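PDB 3PYI: spindle assembly abnormal protein 6 from Caenorhabditis elegans, which forms the central scaffold of the centriole, its dimers building the cartwheel that sets nine-fold symmetry, and is required for centrosome duplication. Local coordinates for residues Ile137-Asp140 and Ala141-Phe145. The protein carries 1 engineered substitution. Numbering follows the deposited sequence.
Sequences IILD and AEKNF
Asp-140 and Phe-145 close the loop between two neighbouring strands through one firm backbone bond: Asp-140 N lies 2.8 Å from Phe-145 O, and an N-H...O angle of 163° makes this a nearly straight hydrogen bond. Their side chains lie side by side and point the same way. Asp-140 OD2 comes to 3.3 Å from Phe-145 CD2, at the ring edge and near its plane, with carboxylate and ring planes 42° apart; an anionic oxygen there would meet the electropositive C-H rim rather than the pi cloud. Phe-145 places its ring beside the carboxylate with CG next to its own backbone N and anti to the carbonyl carbon (chi1 -62°).

The carboxylate also reaches across the loop through a water, which donates to both Asp-140 OD2 (2.6 Å) and Asn-144 OD1 (3.1 Å). Asp-140 OD1 accepts a weak, bent bond from Ala-141 N at 3.3 Å. Were Asp-140 replaced by alanine, the Phe-145 edge would probably lose its anionic neighbour, and the Asn-144 amide, without its water bridge, would probably be less fixed in its rotation.

Further out, a weak bond from Lys-143 N to Asp-140 O (3.2 Å) spans Ala-141 and Glu-142, both right-handed helical in backbone, as in a type I turn; Lys-143 then takes a left-handed conformation. Its CG packs loosely on Leu-139 CD1 (4.3 Å), while NZ forms salt bridges with Asp-62 and Glu-64. The Phe-145 ring takes a cation-pi contact from Lys-165, and Asn-144 bonds through its backbone to Ala-168.

With four residues between the closing pair, this is a tight beta-hairpin joining antiparallel strands 133-139 and 145-152 in the globular SAS-6 N-terminal domain, an XRCC4-like beta-sandwich.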
loop_
_atom_site.group_PDB
_atom_site.type_symbol
_atom_site.label_atom_id
_atom_site.label_comp_id
_atom_site.label_asym_id
_atom_site.label_seq_id
_atom_site.Cartn_x
_atom_site.Cartn_y
_atom_site.Cartn_z
ATOM N N ILE A 137 5.020 -4.588 -14.886
ATOM C CA ILE A 137 4.080 -5.144 -15.841
ATOM C C ILE A 137 4.131 -6.649 -15.744
ATOM O O ILE A 137 5.180 -7.257 -15.918
ATOM C CB ILE A 137 4.359 -4.690 -17.265
ATOM C CG1 ILE A 137 4.060 -3.190 -17.386
ATOM C CG2 ILE A 137 3.469 -5.462 -18.238
ATOM C CD1 ILE A 137 4.483 -2.593 -18.704
ATOM N N ILE A 138 2.998 -7.261 -15.449
ATOM C CA ILE A 138 2.976 -8.708 -15.279
ATOM C C ILE A 138 2.154 -9.368 -16.373
ATOM O O ILE A 138 0.953 -9.118 -16.489
ATOM C CB ILE A 138 2.400 -9.092 -13.907
ATOM C CG1 ILE A 138 3.060 -8.246 -12.810
ATOM C CG2 ILE A 138 2.595 -10.584 -13.662
ATOM C CD1 ILE A 138 2.420 -8.387 -11.442
ATOM N N LEU A 139 2.804 -10.207 -17.181
ATOM C CA LEU A 139 2.116 -10.878 -18.278
ATOM C C LEU A 139 1.462 -12.186 -17.876
ATOM O O LEU A 139 1.973 -12.935 -17.034
ATOM C CB LEU A 139 3.061 -11.181 -19.435
ATOM C CG LEU A 139 3.508 -10.009 -20.295
ATOM C CD1 LEU A 139 4.560 -10.481 -21.301
ATOM C CD2 LEU A 139 2.312 -9.398 -20.994
ATOM N N ASP A 140 0.322 -12.439 -18.510
ATOM C CA ASP A 140 -0.307 -13.748 -18.560
ATOM C C ASP A 140 0.684 -14.692 -19.229
ATOM O O ASP A 140 1.523 -14.245 -20.015
ATOM C CB ASP A 140 -1.549 -13.651 -19.455
ATOM C CG ASP A 140 -2.712 -14.446 -18.928
ATOM O OD1 ASP A 140 -2.487 -15.328 -18.074
ATOM O OD2 ASP A 140 -3.852 -14.187 -19.365
ATOM N N ALA A 141 0.582 -15.991 -18.957
ATOM C CA ALA A 141 1.445 -16.957 -19.635
ATOM C C ALA A 141 1.171 -16.958 -21.138
ATOM O O ALA A 141 2.082 -17.121 -21.947
ATOM C CB ALA A 141 1.262 -18.355 -19.056
ATOM N N GLU A 142 -0.087 -16.766 -21.512
ATOM C CA GLU A 142 -0.469 -16.744 -22.921
ATOM C C GLU A 142 -0.472 -15.333 -23.507
ATOM O O GLU A 142 -0.783 -15.145 -24.680
ATOM C CB GLU A 142 -1.854 -17.358 -23.113
ATOM C CG GLU A 142 -1.991 -18.763 -22.578
ATOM C CD GLU A 142 -3.397 -19.294 -22.722
ATOM O OE1 GLU A 142 -3.986 -19.111 -23.806
ATOM O OE2 GLU A 142 -3.914 -19.894 -21.757
ATOM N N LYS A 143 -0.151 -14.338 -22.691
ATOM C CA LYS A 143 -0.085 -12.966 -23.173
ATOM C C LYS A 143 -1.444 -12.480 -23.678
ATOM O O LYS A 143 -1.539 -11.728 -24.655
ATOM C CB LYS A 143 0.991 -12.829 -24.255
ATOM C CG LYS A 143 2.388 -13.225 -23.768
ATOM C CD LYS A 143 3.323 -13.593 -24.912
ATOM C CE LYS A 143 3.773 -12.378 -25.710
ATOM N NZ LYS A 143 4.816 -12.740 -26.726
ATOM N N ASN A 144 -2.502 -12.912 -23.004
ATOM C CA ASN A 144 -3.826 -12.375 -23.271
ATOM C C ASN A 144 -4.110 -11.161 -22.389
ATOM O O ASN A 144 -4.885 -10.275 -22.752
ATOM C CB ASN A 144 -4.881 -13.450 -23.048
ATOM C CG ASN A 144 -4.708 -14.633 -23.988
ATOM O OD1 ASN A 144 -4.664 -15.785 -23.554
ATOM N ND2 ASN A 144 -4.597 -14.351 -25.282
ATOM N N PHE A 145 -3.466 -11.127 -21.228
ATOM C CA PHE A 145 -3.643 -10.046 -20.273
ATOM C C PHE A 145 -2.323 -9.654 -19.650
ATOM O O PHE A 145 -1.395 -10.461 -19.558
ATOM C CB PHE A 145 -4.590 -10.471 -19.158
ATOM C CG PHE A 145 -5.974 -10.794 -19.630
ATOM C CD1 PHE A 145 -6.858 -9.784 -19.963
ATOM C CD2 PHE A 145 -6.393 -12.108 -19.737
ATOM C CE1 PHE A 145 -8.145 -10.079 -20.397
ATOM C CE2 PHE A 145 -7.672 -12.411 -20.168
ATOM C CZ PHE A 145 -8.548 -11.399 -20.501
HETATM O O HOH W 1 -5.507 -15.707 -20.586
#